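Long-range contact in hypothetical dTDP-4-dehydrorhamnose 3,5-epimerase (Sulfolobus tokodaii, PDB 2B9U), which probably catalyses the epimerisation at C3' and C5' of a dTDP-4-keto-6-deoxy sugar on the pathway to dTDP-L-rhamnose: residues Val56-Glu68 / Asp163-Phe175. Sequence-based numbering, arbitrary orientation.
Sequences VVRGLHYQRTPKE and DLQCPSLEKAEVF
The carboxylate of Asp163 grips residues 56-68 with both oxygens. OD1 takes a nearly straight hydrogen bond from His61 NE2 at 2.7 Å, on its syn side and close to the imidazole plane, the two flat groups being turned 44° apart. OD2 receives Gly59 N at 3.2 Å from well above the carboxylate plane, and also a water that links it to Val57 O. A second water joins Asp163 O to Gly59 O. With CG anti to the carbonyl carbon (chi1 -54°), the His61 side chain folds back along its own strand, and Gly59 CA lies over the centre of one ring face. An asparagine in place of Asp163 would probably cost the grip one of its two acceptors, leaving His61 NE2 or Gly59 N without its mate.

Farther along, Tyr62 OH donates to Glu173 O at 2.9 Å, while Val174 CG1 and Ala172 CB pack beside the hydroxyl. Tyr62 CD2 and Glu68 CB lie at the edge of the Phe175 ring, with Phe175 CE1 3.5 Å from Tyr62 CD2 and the two ring planes oblique at 54°; Phe175 CZ reaches Gln63 O.

Behind these contacts, Ser160 OG holds Asp163 N, and the disulfide Cys144-Cys166 ties the C-terminal segment to strand 142-144, the neighbour of strand 57-63. Gln63, facing away, bonds to Glu136 O and Ser138 N, close to Tyr137, predicted to stack on the substrate's thymine. The His-carboxylate pair thus joins a strand of the cupin jelly roll to the end of the short helix 161-164, consistent with the His-Asp dyad known in RmlC epimerases.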
# COMPACT_ATOMS: atom_id res chain seq x y z
N VAL A 56 17.14 -0.72 -12.71
CA VAL A 56 16.59 0.64 -12.66
C VAL A 56 17.08 1.33 -11.39
O VAL A 56 17.12 0.72 -10.33
CB VAL A 56 15.02 0.63 -12.76
CG1 VAL A 56 14.42 1.92 -12.23
CG2 VAL A 56 14.60 0.38 -14.21
N VAL A 57 17.47 2.60 -11.53
CA VAL A 57 17.74 3.46 -10.40
C VAL A 57 16.74 4.61 -10.42
O VAL A 57 16.52 5.21 -11.47
CB VAL A 57 19.18 4.04 -10.46
CG1 VAL A 57 19.41 5.07 -9.35
CG2 VAL A 57 20.22 2.92 -10.41
N ARG A 58 16.12 4.87 -9.27
CA ARG A 58 15.26 6.03 -9.08
C ARG A 58 15.79 6.76 -7.85
O ARG A 58 15.99 6.14 -6.82
CB ARG A 58 13.81 5.61 -8.81
CG ARG A 58 13.14 4.89 -9.97
CD ARG A 58 11.74 4.41 -9.59
NE ARG A 58 11.19 3.48 -10.57
CZ ARG A 58 10.33 3.80 -11.54
NH1 ARG A 58 9.90 5.05 -11.66
NH2 ARG A 58 9.89 2.87 -12.37
N GLY A 59 16.02 8.07 -7.98
CA GLY A 59 16.48 8.89 -6.85
C GLY A 59 17.52 9.93 -7.26
O GLY A 59 17.86 10.04 -8.43
N LEU A 60 18.04 10.69 -6.30
CA LEU A 60 17.68 10.57 -4.88
C LEU A 60 16.78 11.77 -4.54
O LEU A 60 17.25 12.92 -4.53
CB LEU A 60 18.94 10.52 -4.00
CG LEU A 60 20.10 9.60 -4.42
CD1 LEU A 60 21.34 9.74 -3.51
CD2 LEU A 60 19.66 8.16 -4.48
N HIS A 61 15.51 11.50 -4.29
CA HIS A 61 14.49 12.55 -4.24
C HIS A 61 14.10 12.99 -2.84
O HIS A 61 14.07 12.19 -1.91
CB HIS A 61 13.22 12.09 -4.94
CG HIS A 61 13.43 11.61 -6.34
ND1 HIS A 61 12.86 10.46 -6.82
CD2 HIS A 61 14.15 12.13 -7.36
CE1 HIS A 61 13.21 10.29 -8.08
NE2 HIS A 61 13.99 11.30 -8.44
N TYR A 62 13.78 14.28 -2.73
CA TYR A 62 13.19 14.88 -1.53
C TYR A 62 12.37 16.12 -1.92
O TYR A 62 12.61 16.73 -2.96
CB TYR A 62 14.27 15.24 -0.49
CG TYR A 62 15.41 16.08 -1.03
CD1 TYR A 62 16.42 15.50 -1.81
CD2 TYR A 62 15.49 17.44 -0.76
CE1 TYR A 62 17.46 16.26 -2.31
CE2 TYR A 62 16.55 18.21 -1.27
CZ TYR A 62 17.52 17.60 -2.04
OH TYR A 62 18.56 18.33 -2.55
N GLN A 63 11.39 16.47 -1.09
CA GLN A 63 10.69 17.73 -1.23
C GLN A 63 11.17 18.69 -0.14
O GLN A 63 11.27 18.32 1.02
CB GLN A 63 9.17 17.53 -1.18
CG GLN A 63 8.52 17.47 -2.57
CD GLN A 63 7.06 17.05 -2.58
OE1 GLN A 63 6.58 16.53 -3.60
NE2 GLN A 63 6.34 17.26 -1.48
N ARG A 64 11.50 19.92 -0.54
CA ARG A 64 12.00 20.90 0.42
C ARG A 64 10.88 21.48 1.29
O ARG A 64 9.71 21.43 0.91
CB ARG A 64 12.81 22.02 -0.28
CG ARG A 64 12.11 22.63 -1.48
CD ARG A 64 12.80 23.89 -2.00
NE ARG A 64 11.99 24.56 -3.02
CZ ARG A 64 10.94 25.34 -2.77
NH1 ARG A 64 10.53 25.58 -1.52
NH2 ARG A 64 10.28 25.90 -3.78
N THR A 65 11.27 21.99 2.45
CA THR A 65 10.38 22.73 3.35
C THR A 65 9.67 23.87 2.58
O THR A 65 10.31 24.54 1.77
CB THR A 65 11.21 23.20 4.58
OG1 THR A 65 11.10 22.22 5.63
CG2 THR A 65 10.78 24.56 5.11
N PRO A 66 8.36 24.10 2.80
CA PRO A 66 7.39 23.58 3.77
C PRO A 66 6.56 22.42 3.24
O PRO A 66 5.43 22.21 3.69
CB PRO A 66 6.48 24.79 3.98
CG PRO A 66 6.40 25.42 2.62
CD PRO A 66 7.72 25.09 1.91
N LYS A 67 7.10 21.70 2.26
CA LYS A 67 6.43 20.56 1.65
C LYS A 67 7.29 19.30 1.76
O LYS A 67 7.28 18.44 0.87
CB LYS A 67 6.10 20.87 0.18
CG LYS A 67 5.04 21.95 -0.00
CD LYS A 67 3.65 21.43 0.28
CE LYS A 67 2.62 22.56 0.24
NZ LYS A 67 1.21 22.03 0.37
N GLU A 68 8.02 19.20 2.86
CA GLU A 68 8.85 18.05 3.17
C GLU A 68 8.00 16.79 3.42
O GLU A 68 6.85 16.87 3.84
CB GLU A 68 9.76 18.36 4.37
CG GLU A 68 9.08 18.44 5.75
CD GLU A 68 8.18 19.66 5.95
OE1 GLU A 68 8.25 20.63 5.16
OE2 GLU A 68 7.37 19.63 6.91
N ASP A 163 16.47 12.23 -13.58
CA ASP A 163 17.38 11.75 -12.54
C ASP A 163 18.84 11.93 -12.96
O ASP A 163 19.73 12.08 -12.12
CB ASP A 163 17.06 10.30 -12.13
CG ASP A 163 15.83 10.21 -11.22
OD1 ASP A 163 15.30 11.26 -10.80
OD2 ASP A 163 15.39 9.07 -10.93
N LEU A 164 19.09 11.93 -14.26
CA LEU A 164 20.44 12.13 -14.78
C LEU A 164 20.92 13.57 -14.62
O LEU A 164 22.12 13.81 -14.56
CB LEU A 164 20.54 11.71 -16.24
CG LEU A 164 20.66 10.22 -16.52
CD1 LEU A 164 20.29 9.95 -17.97
CD2 LEU A 164 22.08 9.74 -16.24
N GLN A 165 20.00 14.53 -14.55
CA GLN A 165 20.40 15.93 -14.39
C GLN A 165 20.43 16.43 -12.96
O GLN A 165 20.82 17.58 -12.70
CB GLN A 165 19.59 16.86 -15.29
CG GLN A 165 19.91 16.70 -16.81
CD GLN A 165 21.25 17.32 -17.27
OE1 GLN A 165 22.13 17.68 -16.46
NE2 GLN A 165 21.41 17.43 -18.58
N CYS A 166 20.07 15.56 -12.02
CA CYS A 166 20.20 15.86 -10.60
C CYS A 166 21.64 16.31 -10.27
O CYS A 166 22.60 15.70 -10.74
CB CYS A 166 19.78 14.63 -9.75
SG CYS A 166 17.99 14.18 -9.85
N PRO A 167 21.79 17.42 -9.53
CA PRO A 167 23.11 17.92 -9.13
C PRO A 167 23.81 17.03 -8.10
O PRO A 167 23.15 16.36 -7.31
CB PRO A 167 22.79 19.27 -8.48
CG PRO A 167 21.35 19.14 -8.04
CD PRO A 167 20.70 18.31 -9.08
N SER A 168 25.14 17.05 -8.10
CA SER A 168 25.90 16.38 -7.04
C SER A 168 25.54 16.98 -5.68
O SER A 168 25.03 18.10 -5.59
CB SER A 168 27.40 16.49 -7.30
OG SER A 168 27.83 17.83 -7.23
N LEU A 169 25.78 16.22 -4.61
CA LEU A 169 25.49 16.69 -3.26
C LEU A 169 25.98 18.11 -2.96
O LEU A 169 25.22 18.93 -2.43
CB LEU A 169 26.03 15.72 -2.22
CG LEU A 169 25.72 16.13 -0.78
CD1 LEU A 169 24.22 16.25 -0.56
CD2 LEU A 169 26.33 15.15 0.18
N GLU A 170 27.24 18.40 -3.30
CA GLU A 170 27.84 19.70 -2.96
C GLU A 170 27.31 20.89 -3.77
O GLU A 170 27.52 22.05 -3.39
CB GLU A 170 29.37 19.63 -3.01
CG GLU A 170 30.02 19.33 -1.66
CD GLU A 170 29.95 17.85 -1.26
OE1 GLU A 170 30.23 16.99 -2.12
OE2 GLU A 170 29.64 17.55 -0.08
N LYS A 171 26.61 20.60 -4.87
CA LYS A 171 25.96 21.65 -5.68
C LYS A 171 24.48 21.86 -5.34
O LYS A 171 23.96 22.98 -5.41
CB LYS A 171 26.12 21.35 -7.17
CG LYS A 171 27.56 21.36 -7.69
CD LYS A 171 28.11 22.77 -7.88
CE LYS A 171 29.30 22.78 -8.83
NZ LYS A 171 28.90 22.76 -10.28
N ALA A 172 23.80 20.78 -4.95
CA ALA A 172 22.36 20.76 -4.71
C ALA A 172 21.84 21.79 -3.71
O ALA A 172 22.56 22.20 -2.79
CB ALA A 172 21.94 19.37 -4.28
N GLU A 173 20.58 22.19 -3.90
CA GLU A 173 19.81 22.97 -2.93
C GLU A 173 19.20 22.00 -1.92
O GLU A 173 18.34 21.19 -2.27
CB GLU A 173 18.71 23.78 -3.64
CG GLU A 173 19.21 24.82 -4.66
CD GLU A 173 19.95 25.99 -4.00
OE1 GLU A 173 19.26 26.91 -3.48
OE2 GLU A 173 21.20 25.99 -4.01
N VAL A 174 19.63 22.08 -0.67
CA VAL A 174 19.31 21.06 0.33
C VAL A 174 18.63 21.60 1.60
O VAL A 174 18.35 22.80 1.72
CB VAL A 174 20.57 20.21 0.70
CG1 VAL A 174 21.08 19.43 -0.50
CG2 VAL A 174 21.67 21.09 1.30
N PHE A 175 18.35 20.69 2.54
CA PHE A 175 17.74 21.02 3.83
C PHE A 175 18.70 21.74 4.78
O PHE A 175 19.92 21.73 4.59
CB PHE A 175 17.23 19.75 4.52
CG PHE A 175 15.86 19.31 4.10
CD1 PHE A 175 15.64 18.73 2.85
CD2 PHE A 175 14.78 19.44 4.97
CE1 PHE A 175 14.37 18.30 2.47
CE2 PHE A 175 13.50 19.01 4.60
CZ PHE A 175 13.30 18.44 3.35
O HOH W 1 15.35 7.18 -12.82
O HOH W 2 19.97 10.89 -9.82